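Local coordinates for integral membrane indolylacetylinositol arabinosyltransferase EmbC (Mycolicibacterium smegmatis, PDB 7BVE), which probably transfers arabinose residues in building the arabinan of the mycobacterial cell wall, as a membrane-embedded glycosyltransferase that binds the drug ethambutol, at residues F374-E385 with T573-A583; P426-V437 with I557-T568. All blocks are in the same frame, centred on the assembly; numbering follows the deposited sequence.

Contact 1: F374-E385 with T573-A583; sequences FWLPLNNGLRPE and THHFGVFAGLA. With PO4 (phosphate ion), chain F.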
loop_
_atom_site.group_PDB
_atom_site.type_symbol
_atom_site.label_atom_id
_atom_site.label_comp_id
_atom_site.label_asym_id
_atom_site.label_seq_id
_atom_site.Cartn_x
_atom_site.Cartn_y
_atom_site.Cartn_z
ATOM N N PHE A 374 -10.787 -20.910 9.467
ATOM C CA PHE A 374 -11.446 -19.610 9.538
ATOM C C PHE A 374 -11.850 -19.189 10.943
ATOM O O PHE A 374 -11.798 -17.995 11.250
ATOM C CB PHE A 374 -12.676 -19.585 8.642
ATOM C CG PHE A 374 -12.403 -19.090 7.277
ATOM C CD1 PHE A 374 -12.412 -17.718 7.052
ATOM C CD2 PHE A 374 -12.127 -19.926 6.230
ATOM C CE1 PHE A 374 -12.168 -17.214 5.823
ATOM C CE2 PHE A 374 -11.887 -19.428 4.983
ATOM C CZ PHE A 374 -11.900 -18.058 4.778
ATOM N N TRP A 375 -12.248 -20.123 11.805
ATOM C CA TRP A 375 -12.771 -19.751 13.111
ATOM C C TRP A 375 -11.680 -19.281 14.055
ATOM O O TRP A 375 -11.889 -18.324 14.802
ATOM C CB TRP A 375 -13.503 -20.924 13.751
ATOM C CG TRP A 375 -14.205 -20.514 14.992
ATOM C CD1 TRP A 375 -13.743 -20.598 16.266
ATOM C CD2 TRP A 375 -15.511 -19.957 15.078
ATOM N NE1 TRP A 375 -14.671 -20.113 17.140
ATOM C CE2 TRP A 375 -15.769 -19.715 16.432
ATOM C CE3 TRP A 375 -16.486 -19.633 14.137
ATOM C CZ2 TRP A 375 -16.948 -19.161 16.864
ATOM C CZ3 TRP A 375 -17.656 -19.093 14.570
ATOM C CH2 TRP A 375 -17.885 -18.872 15.921
ATOM N N LEU A 376 -10.525 -19.959 14.073
ATOM C CA LEU A 376 -9.569 -19.707 15.150
ATOM C C LEU A 376 -8.864 -18.352 15.050
ATOM O O LEU A 376 -8.855 -17.630 16.059
ATOM C CB LEU A 376 -8.587 -20.879 15.273
ATOM C CG LEU A 376 -9.146 -22.260 15.603
ATOM C CD1 LEU A 376 -8.008 -23.218 15.804
ATOM C CD2 LEU A 376 -10.053 -22.260 16.797
ATOM N N PRO A 377 -8.286 -17.920 13.920
ATOM C CA PRO A 377 -7.657 -16.594 13.927
ATOM C C PRO A 377 -8.608 -15.412 13.854
ATOM O O PRO A 377 -8.151 -14.280 14.024
ATOM C CB PRO A 377 -6.776 -16.627 12.683
ATOM C CG PRO A 377 -7.417 -17.519 11.803
ATOM C CD PRO A 377 -7.979 -18.593 12.641
ATOM N N LEU A 378 -9.900 -15.610 13.611
ATOM C CA LEU A 378 -10.775 -14.506 13.244
ATOM C C LEU A 378 -12.018 -14.342 14.100
ATOM O O LEU A 378 -12.627 -13.270 14.040
ATOM C CB LEU A 378 -11.214 -14.646 11.778
ATOM C CG LEU A 378 -10.176 -14.366 10.696
ATOM C CD1 LEU A 378 -10.650 -14.841 9.361
ATOM C CD2 LEU A 378 -9.919 -12.892 10.629
ATOM N N ASN A 379 -12.421 -15.335 14.892
ATOM C CA ASN A 379 -13.696 -15.253 15.596
ATOM C C ASN A 379 -13.568 -15.554 17.083
ATOM O O ASN A 379 -14.487 -16.109 17.671
ATOM C CB ASN A 379 -14.731 -16.196 14.983
ATOM C CG ASN A 379 -15.146 -15.791 13.598
ATOM O OD1 ASN A 379 -15.201 -14.618 13.287
ATOM N ND2 ASN A 379 -15.484 -16.757 12.772
ATOM N N ASN A 380 -12.443 -15.232 17.715
ATOM C CA ASN A 380 -12.319 -15.433 19.162
ATOM C C ASN A 380 -12.484 -14.107 19.906
ATOM O O ASN A 380 -11.556 -13.579 20.509
ATOM C CB ASN A 380 -10.986 -16.089 19.500
ATOM C CG ASN A 380 -10.957 -16.645 20.906
ATOM O OD1 ASN A 380 -11.972 -16.680 21.588
ATOM N ND2 ASN A 380 -9.788 -17.042 21.359
ATOM N N GLY A 381 -13.691 -13.578 19.885
ATOM C CA GLY A 381 -13.920 -12.303 20.518
ATOM C C GLY A 381 -15.377 -11.952 20.634
ATOM O O GLY A 381 -16.250 -12.815 20.560
ATOM N N LEU A 382 -15.628 -10.660 20.815
ATOM C CA LEU A 382 -16.962 -10.127 21.044
ATOM C C LEU A 382 -17.545 -9.440 19.820
ATOM O O LEU A 382 -18.622 -8.852 19.913
ATOM C CB LEU A 382 -16.928 -9.148 22.218
ATOM C CG LEU A 382 -16.513 -9.756 23.550
ATOM C CD1 LEU A 382 -16.442 -8.695 24.608
ATOM C CD2 LEU A 382 -17.491 -10.815 23.936
ATOM N N ARG A 383 -16.873 -9.525 18.674
ATOM C CA ARG A 383 -17.316 -8.872 17.452
ATOM C C ARG A 383 -18.580 -9.541 16.901
ATOM O O ARG A 383 -18.950 -10.630 17.340
ATOM C CB ARG A 383 -16.165 -8.896 16.444
ATOM C CG ARG A 383 -15.108 -7.876 16.788
ATOM C CD ARG A 383 -14.081 -7.689 15.709
ATOM N NE ARG A 383 -14.678 -7.192 14.464
ATOM C CZ ARG A 383 -14.968 -5.921 14.240
ATOM N NH1 ARG A 383 -14.739 -5.007 15.172
ATOM N NH2 ARG A 383 -15.507 -5.558 13.092
ATOM N N PRO A 384 -19.296 -8.904 15.969
ATOM C CA PRO A 384 -20.499 -9.540 15.426
ATOM C C PRO A 384 -20.250 -10.633 14.400
ATOM O O PRO A 384 -21.221 -11.166 13.865
ATOM C CB PRO A 384 -21.244 -8.362 14.782
ATOM C CG PRO A 384 -20.218 -7.414 14.440
ATOM C CD PRO A 384 -19.225 -7.490 15.529
ATOM N N GLU A 385 -19.006 -11.003 14.124
ATOM C CA GLU A 385 -18.634 -11.961 13.086
ATOM C C GLU A 385 -19.182 -13.385 13.290
ATOM O O GLU A 385 -19.664 -13.969 12.308
ATOM C CB GLU A 385 -17.107 -11.980 12.954
ATOM C CG GLU A 385 -16.479 -10.626 12.746
ATOM C CD GLU A 385 -16.779 -10.056 11.400
ATOM O OE1 GLU A 385 -16.881 -10.851 10.454
ATOM O OE2 GLU A 385 -16.912 -8.823 11.284
ATOM N N THR A 573 -9.235 -6.475 7.893
ATOM C CA THR A 573 -8.948 -7.862 7.564
ATOM C C THR A 573 -9.780 -8.829 8.397
ATOM O O THR A 573 -10.110 -9.919 7.925
ATOM C CB THR A 573 -7.445 -8.112 7.732
ATOM O OG1 THR A 573 -6.726 -7.141 6.978
ATOM C CG2 THR A 573 -7.040 -9.455 7.206
ATOM N N HIS A 574 -10.201 -8.430 9.592
ATOM C CA HIS A 574 -11.065 -9.285 10.403
ATOM C C HIS A 574 -12.517 -9.290 9.961
ATOM O O HIS A 574 -13.343 -9.881 10.656
ATOM C CB HIS A 574 -10.990 -8.902 11.880
ATOM C CG HIS A 574 -11.196 -7.450 12.144
ATOM N ND1 HIS A 574 -10.145 -6.556 12.212
ATOM C CD2 HIS A 574 -12.315 -6.719 12.346
ATOM C CE1 HIS A 574 -10.617 -5.347 12.460
ATOM N NE2 HIS A 574 -11.925 -5.421 12.537
ATOM N N HIS A 575 -12.851 -8.667 8.837
ATOM C CA HIS A 575 -14.178 -8.800 8.268
ATOM C C HIS A 575 -14.324 -10.052 7.426
ATOM O O HIS A 575 -15.425 -10.317 6.937
ATOM C CB HIS A 575 -14.515 -7.587 7.412
ATOM C CG HIS A 575 -14.628 -6.316 8.186
ATOM N ND1 HIS A 575 -14.763 -5.089 7.581
ATOM C CD2 HIS A 575 -14.615 -6.077 9.517
ATOM C CE1 HIS A 575 -14.830 -4.150 8.504
ATOM N NE2 HIS A 575 -14.744 -4.723 9.688
ATOM N N PHE A 576 -13.250 -10.817 7.227
ATOM C CA PHE A 576 -13.350 -12.092 6.535
ATOM C C PHE A 576 -13.902 -13.197 7.415
ATOM O O PHE A 576 -14.091 -14.312 6.927
ATOM C CB PHE A 576 -11.993 -12.536 5.993
ATOM C CG PHE A 576 -11.514 -11.759 4.807
ATOM C CD1 PHE A 576 -12.089 -11.950 3.564
ATOM C CD2 PHE A 576 -10.439 -10.896 4.909
ATOM C CE1 PHE A 576 -11.638 -11.258 2.468
ATOM C CE2 PHE A 576 -9.981 -10.207 3.813
ATOM C CZ PHE A 576 -10.577 -10.393 2.595
ATOM N N GLY A 577 -14.168 -12.925 8.690
ATOM C CA GLY A 577 -14.697 -13.923 9.596
ATOM C C GLY A 577 -16.135 -14.315 9.343
ATOM O O GLY A 577 -16.612 -15.259 9.977
ATOM N N VAL A 578 -16.838 -13.617 8.445
ATOM C CA VAL A 578 -18.196 -13.990 8.057
ATOM C C VAL A 578 -18.241 -15.209 7.157
ATOM O O VAL A 578 -19.326 -15.750 6.925
ATOM C CB VAL A 578 -18.906 -12.840 7.317
ATOM C CG1 VAL A 578 -19.053 -11.656 8.210
ATOM C CG2 VAL A 578 -18.127 -12.446 6.093
ATOM N N PHE A 579 -17.103 -15.649 6.628
ATOM C CA PHE A 579 -17.040 -16.786 5.727
ATOM C C PHE A 579 -16.761 -18.088 6.448
ATOM O O PHE A 579 -16.427 -19.076 5.796
ATOM C CB PHE A 579 -15.967 -16.563 4.667
ATOM C CG PHE A 579 -16.270 -15.447 3.722
ATOM C CD1 PHE A 579 -17.145 -15.632 2.671
ATOM C CD2 PHE A 579 -15.667 -14.215 3.875
ATOM C CE1 PHE A 579 -17.421 -14.604 1.800
ATOM C CE2 PHE A 579 -15.943 -13.185 3.006
ATOM C CZ PHE A 579 -16.818 -13.381 1.972
ATOM N N ALA A 580 -16.875 -18.119 7.773
ATOM C CA ALA A 580 -16.531 -19.327 8.507
ATOM C C ALA A 580 -17.599 -20.403 8.403
ATOM O O ALA A 580 -17.304 -21.571 8.666
ATOM C CB ALA A 580 -16.274 -18.994 9.971
ATOM N N GLY A 581 -18.824 -20.048 8.028
ATOM C CA GLY A 581 -19.867 -21.037 7.829
ATOM C C GLY A 581 -19.884 -21.581 6.418
ATOM O O GLY A 581 -20.197 -22.752 6.198
ATOM N N LEU A 582 -19.549 -20.729 5.449
ATOM C CA LEU A 582 -19.488 -21.133 4.046
ATOM C C LEU A 582 -18.236 -21.923 3.727
ATOM O O LEU A 582 -18.187 -22.593 2.689
ATOM C CB LEU A 582 -19.525 -19.897 3.159
ATOM C CG LEU A 582 -20.757 -19.011 3.299
ATOM C CD1 LEU A 582 -20.540 -17.729 2.538
ATOM C CD2 LEU A 582 -21.999 -19.735 2.817
ATOM N N ALA A 583 -17.223 -21.851 4.593
ATOM C CA ALA A 583 -15.945 -22.492 4.301
ATOM C C ALA A 583 -16.033 -24.002 4.446
ATOM O O ALA A 583 -15.398 -24.732 3.685
ATOM C CB ALA A 583 -14.863 -21.937 5.198
HETATM P P PO4 F . -16.373 -1.714 12.002
HETATM O O1 PO4 F . -17.189 -2.871 12.520
HETATM O O2 PO4 F . -14.914 -1.957 12.287
HETATM O O3 PO4 F . -16.591 -1.581 10.516
HETATM O O4 PO4 F . -16.803 -0.438 12.677
#

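Contact 2: P426-V437 with I557-T568; sequences PTGIAAVGALLV and ITIISFLAMMFT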
loop_
_atom_site.group_PDB
_atom_site.type_symbol
_atom_site.label_atom_id
_atom_site.label_comp_id
_atom_site.label_asym_id
_atom_site.label_seq_id
_atom_site.Cartn_x
_atom_site.Cartn_y
_atom_site.Cartn_z
ATOM N N PRO A 426 -22.002 -3.335 10.462
ATOM C CA PRO A 426 -21.974 -2.912 9.052
ATOM C C PRO A 426 -21.455 -3.977 8.108
ATOM O O PRO A 426 -21.697 -3.881 6.900
ATOM C CB PRO A 426 -21.050 -1.691 9.074
ATOM C CG PRO A 426 -21.068 -1.226 10.476
ATOM C CD PRO A 426 -21.185 -2.458 11.307
ATOM N N THR A 427 -20.762 -4.990 8.618
ATOM C CA THR A 427 -20.315 -6.129 7.833
ATOM C C THR A 427 -21.415 -7.151 7.604
ATOM O O THR A 427 -21.189 -8.127 6.886
ATOM C CB THR A 427 -19.133 -6.804 8.525
ATOM O OG1 THR A 427 -19.561 -7.351 9.775
ATOM C CG2 THR A 427 -18.066 -5.788 8.804
ATOM N N GLY A 428 -22.598 -6.945 8.175
ATOM C CA GLY A 428 -23.722 -7.834 7.986
ATOM C C GLY A 428 -24.375 -7.764 6.630
ATOM O O GLY A 428 -25.338 -8.493 6.386
ATOM N N ILE A 429 -23.865 -6.922 5.728
ATOM C CA ILE A 429 -24.386 -6.807 4.372
ATOM C C ILE A 429 -24.061 -8.030 3.524
ATOM O O ILE A 429 -24.603 -8.180 2.430
ATOM C CB ILE A 429 -23.833 -5.501 3.756
ATOM C CG1 ILE A 429 -24.681 -5.012 2.580
ATOM C CG2 ILE A 429 -22.391 -5.671 3.325
ATOM C CD1 ILE A 429 -24.338 -3.634 2.128
ATOM N N ALA A 430 -23.215 -8.938 4.016
ATOM C CA ALA A 430 -22.952 -10.187 3.316
ATOM C C ALA A 430 -24.137 -11.149 3.339
ATOM O O ALA A 430 -24.132 -12.126 2.589
ATOM C CB ALA A 430 -21.721 -10.863 3.913
ATOM N N ALA A 431 -25.154 -10.902 4.168
ATOM C CA ALA A 431 -26.344 -11.745 4.172
ATOM C C ALA A 431 -27.277 -11.465 3.000
ATOM O O ALA A 431 -28.245 -12.214 2.799
ATOM C CB ALA A 431 -27.111 -11.580 5.481
ATOM N N VAL A 432 -27.001 -10.431 2.199
ATOM C CA VAL A 432 -27.849 -10.177 1.046
ATOM C C VAL A 432 -27.617 -11.209 -0.045
ATOM O O VAL A 432 -28.458 -11.353 -0.928
ATOM C CB VAL A 432 -27.653 -8.752 0.488
ATOM C CG1 VAL A 432 -27.793 -7.719 1.595
ATOM C CG2 VAL A 432 -26.351 -8.620 -0.279
ATOM N N GLY A 433 -26.512 -11.956 0.008
ATOM C CA GLY A 433 -26.345 -13.067 -0.913
ATOM C C GLY A 433 -27.348 -14.174 -0.656
ATOM O O GLY A 433 -28.036 -14.634 -1.573
ATOM N N ALA A 434 -27.466 -14.592 0.606
ATOM C CA ALA A 434 -28.458 -15.588 0.982
ATOM C C ALA A 434 -29.875 -15.059 0.854
ATOM O O ALA A 434 -30.806 -15.856 0.706
ATOM C CB ALA A 434 -28.207 -16.068 2.408
ATOM N N LEU A 435 -30.059 -13.738 0.908
ATOM C CA LEU A 435 -31.381 -13.183 0.632
ATOM C C LEU A 435 -31.714 -13.139 -0.859
ATOM O O LEU A 435 -32.857 -13.421 -1.231
ATOM C CB LEU A 435 -31.502 -11.788 1.244
ATOM C CG LEU A 435 -31.576 -11.744 2.772
ATOM C CD1 LEU A 435 -31.533 -10.315 3.274
ATOM C CD2 LEU A 435 -32.835 -12.433 3.252
ATOM N N LEU A 436 -30.753 -12.801 -1.728
ATOM C CA LEU A 436 -31.044 -12.641 -3.151
ATOM C C LEU A 436 -31.092 -13.970 -3.888
ATOM O O LEU A 436 -31.765 -14.081 -4.915
ATOM C CB LEU A 436 -30.013 -11.729 -3.819
ATOM C CG LEU A 436 -30.059 -10.224 -3.582
ATOM C CD1 LEU A 436 -28.851 -9.568 -4.221
ATOM C CD2 LEU A 436 -31.335 -9.638 -4.143
ATOM N N VAL A 437 -30.373 -14.984 -3.402
ATOM C CA VAL A 437 -30.488 -16.314 -3.992
ATOM C C VAL A 437 -31.863 -16.920 -3.697
ATOM O O VAL A 437 -32.384 -17.717 -4.489
ATOM C CB VAL A 437 -29.291 -17.170 -3.497
ATOM C CG1 VAL A 437 -29.426 -18.627 -3.835
ATOM C CG2 VAL A 437 -28.020 -16.665 -4.136
ATOM N N ILE A 557 -24.090 -18.005 -3.358
ATOM C CA ILE A 557 -24.058 -17.233 -2.116
ATOM C C ILE A 557 -22.639 -16.785 -1.781
ATOM O O ILE A 557 -22.430 -15.650 -1.337
ATOM C CB ILE A 557 -24.705 -18.047 -0.980
ATOM C CG1 ILE A 557 -26.212 -18.016 -1.147
ATOM C CG2 ILE A 557 -24.352 -17.534 0.384
ATOM C CD1 ILE A 557 -26.919 -18.845 -0.188
ATOM N N THR A 558 -21.637 -17.624 -2.066
ATOM C CA THR A 558 -20.258 -17.222 -1.782
ATOM C C THR A 558 -19.785 -16.099 -2.708
ATOM O O THR A 558 -19.116 -15.151 -2.262
ATOM C CB THR A 558 -19.342 -18.431 -1.882
ATOM O OG1 THR A 558 -19.877 -19.480 -1.069
ATOM C CG2 THR A 558 -17.960 -18.095 -1.367
ATOM N N ILE A 559 -20.170 -16.150 -3.986
ATOM C CA ILE A 559 -19.779 -15.090 -4.920
ATOM C C ILE A 559 -20.489 -13.775 -4.590
ATOM O O ILE A 559 -19.874 -12.698 -4.599
ATOM C CB ILE A 559 -20.035 -15.540 -6.371
ATOM C CG1 ILE A 559 -19.113 -16.698 -6.720
ATOM C CG2 ILE A 559 -19.780 -14.421 -7.356
ATOM C CD1 ILE A 559 -19.457 -17.360 -8.012
ATOM N N ILE A 560 -21.779 -13.839 -4.246
ATOM C CA ILE A 560 -22.490 -12.599 -3.932
ATOM C C ILE A 560 -22.044 -12.046 -2.576
ATOM O O ILE A 560 -22.075 -10.833 -2.357
ATOM C CB ILE A 560 -24.015 -12.815 -4.018
ATOM C CG1 ILE A 560 -24.402 -13.274 -5.414
ATOM C CG2 ILE A 560 -24.779 -11.524 -3.857
ATOM C CD1 ILE A 560 -25.821 -13.778 -5.508
ATOM N N SER A 561 -21.547 -12.897 -1.674
ATOM C CA SER A 561 -20.978 -12.394 -0.425
ATOM C C SER A 561 -19.676 -11.637 -0.663
ATOM O O SER A 561 -19.470 -10.561 -0.084
ATOM C CB SER A 561 -20.753 -13.548 0.545
ATOM O OG SER A 561 -21.981 -14.156 0.897
ATOM N N PHE A 562 -18.795 -12.179 -1.519
ATOM C CA PHE A 562 -17.596 -11.436 -1.924
ATOM C C PHE A 562 -17.929 -10.108 -2.593
ATOM O O PHE A 562 -17.231 -9.113 -2.377
ATOM C CB PHE A 562 -16.725 -12.250 -2.873
ATOM C CG PHE A 562 -15.770 -13.167 -2.193
ATOM C CD1 PHE A 562 -14.624 -12.659 -1.602
ATOM C CD2 PHE A 562 -15.964 -14.533 -2.200
ATOM C CE1 PHE A 562 -13.717 -13.482 -0.996
ATOM C CE2 PHE A 562 -15.061 -15.370 -1.597
ATOM C CZ PHE A 562 -13.934 -14.848 -0.995
ATOM N N LEU A 563 -18.972 -10.070 -3.423
ATOM C CA LEU A 563 -19.289 -8.808 -4.091
ATOM C C LEU A 563 -19.955 -7.816 -3.148
ATOM O O LEU A 563 -19.749 -6.608 -3.271
ATOM C CB LEU A 563 -20.172 -9.041 -5.310
ATOM C CG LEU A 563 -19.487 -9.711 -6.493
ATOM C CD1 LEU A 563 -20.494 -9.972 -7.588
ATOM C CD2 LEU A 563 -18.358 -8.844 -6.994
ATOM N N ALA A 564 -20.764 -8.298 -2.209
ATOM C CA ALA A 564 -21.450 -7.394 -1.300
ATOM C C ALA A 564 -20.530 -6.852 -0.225
ATOM O O ALA A 564 -20.812 -5.791 0.330
ATOM C CB ALA A 564 -22.636 -8.102 -0.653
ATOM N N MET A 565 -19.441 -7.542 0.071
ATOM C CA MET A 565 -18.514 -7.069 1.088
ATOM C C MET A 565 -17.739 -5.765 0.659
ATOM O O MET A 565 -17.061 -5.152 1.480
ATOM C CB MET A 565 -17.562 -8.218 1.422
ATOM C CG MET A 565 -16.757 -8.088 2.700
ATOM S SD MET A 565 -15.670 -9.499 2.928
ATOM C CE MET A 565 -14.545 -9.236 1.566
ATOM N N MET A 566 -17.815 -5.254 -0.567
ATOM C CA MET A 566 -17.096 -4.034 -0.924
ATOM C C MET A 566 -17.824 -2.763 -0.517
ATOM O O MET A 566 -17.248 -1.683 -0.638
ATOM C CB MET A 566 -16.819 -3.963 -2.424
ATOM C CG MET A 566 -18.045 -3.793 -3.281
ATOM S SD MET A 566 -17.683 -3.593 -5.034
ATOM C CE MET A 566 -17.104 -5.224 -5.468
ATOM N N PHE A 567 -19.066 -2.856 -0.050
ATOM C CA PHE A 567 -19.842 -1.688 0.341
ATOM C C PHE A 567 -19.821 -1.451 1.844
ATOM O O PHE A 567 -20.773 -0.894 2.392
ATOM C CB PHE A 567 -21.280 -1.816 -0.152
ATOM C CG PHE A 567 -21.412 -1.763 -1.638
ATOM C CD1 PHE A 567 -21.349 -0.555 -2.306
ATOM C CD2 PHE A 567 -21.614 -2.913 -2.366
ATOM C CE1 PHE A 567 -21.471 -0.499 -3.674
ATOM C CE2 PHE A 567 -21.737 -2.864 -3.736
ATOM C CZ PHE A 567 -21.666 -1.654 -4.389
ATOM N N THR A 568 -18.795 -1.856 2.502
ATOM C CA THR A 568 -18.619 -1.574 3.914
ATOM C C THR A 568 -17.777 -0.316 4.093
ATOM O O THR A 568 -16.897 -0.038 3.277
ATOM C CB THR A 568 -17.942 -2.750 4.620
ATOM O OG1 THR A 568 -16.633 -2.941 4.081
ATOM C CG2 THR A 568 -18.740 -4.013 4.416
#

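Contact 1: F374-E385 with T573-A583
The side chains of Arg383 and His574 cross at about a right angle, guanidinium and imidazole planes 71° apart, the edge of the imidazole facing the guanidinium: His574 CD2 sits over one face of that group, 3.2 Å from Arg383 NE. The histidine reaches this place because its CG sits between the backbone N and the carbonyl carbon (chi1 51°).

Polar links are few. Arg383 NH2 gives a hydrogen bond to O1 of the phosphate ion at 3.2 Å, while NH1 is held outside the two segments by a salt bridge to Asp279, so both terminal nitrogens have an anionic partner. A long salt bridge runs from Arg383 NH2 to Glu385 OE2 (4.0 Å), and the Glu385 carboxylate lies nearly parallel to the His575 ring plane, 9° apart. Asn379 ND2 makes a weak hydrogen bond to Gly577 O, 3.4 Å. A backbone carbonyl, Phe579 O, lies over one face of the Phe374 ring.

The remainder is mostly apolar. Phe374 packs its ring beside Ala583, CD2 to CB 3.5 Å. Leu378 spreads its two methyls along 573-577, CD2 reaching His574 CA at 3.8 Å and CD1 lying against the backbone N of Gly577.

The contact thus joins the end of helix 361-378 and the following loop to the run leading into helix 582-592, and its Arg383 belongs to the ethambutol pocket of this GT-C-type membrane domain.

Contact 2: P426-V437 with I557-T568
This is membrane-domain helix packing in a GT-C-type fold: helix 548-564 runs against the 426-437 segment, whose helical turns include helix 432-436, with the short axes 8.2 Å apart at their closest and 133° between their directions. The backbones come close at Gly433, whose CA lies 4.9 Å from that of Ile557, and at Ala430 beside Ser561. Ile560 sets CG2 against Gly433 CA at 3.7 Å. At the same end Val437 crosses Ile557 at about a right angle, its CG2 meeting Ile557 CG1 at 3.7 Å and also touching the CD1 end of Ile560. Ile557 CD1 continues over Ala434. Midway, the small side chain of Ala564 meets Val432, CB to CG2 3.8 Å. Toward the other end Ile429 CG2 lies against Ala564 O (3.4 Å), and the side chain crosses Thr568, whose methyl CG2 also lies near Pro426 O. The hydroxyl of Thr568 is hydrogen-bonded outside the segments, to Arg504 NH2 and Thr570 O. No hydrogen bond joins the two segments. Ser561 spends its hydroxyl within its own helix: with OG anti to the carbonyl carbon (chi1 -63°), it donates to Ile557 O at 2.7 Å, on the opposite face of that carbonyl plane from Ser561 N.

The two contacts lie side by side in the membrane domain, centres 15 Å apart, and all four segments belong to the GT-C-type arabinan-synthesis region of the chain. In sequence the order is 374-385, 426-437, 557-568, 573-583, so contact 2 is enclosed between the halves of contact 1; helices 548-564 and 582-592 are consecutive. They also touch directly: Thr427 packs on His575 and makes a weak hydrogen bond to Glu385, Met565 packs on Phe576 and Phe579, and Phe562 stacks with Phe579. Through Thr427, contact 2 meets Glu385 and His575 beside Arg383, consistent with a second-shell position relative to the ethambutol pocket.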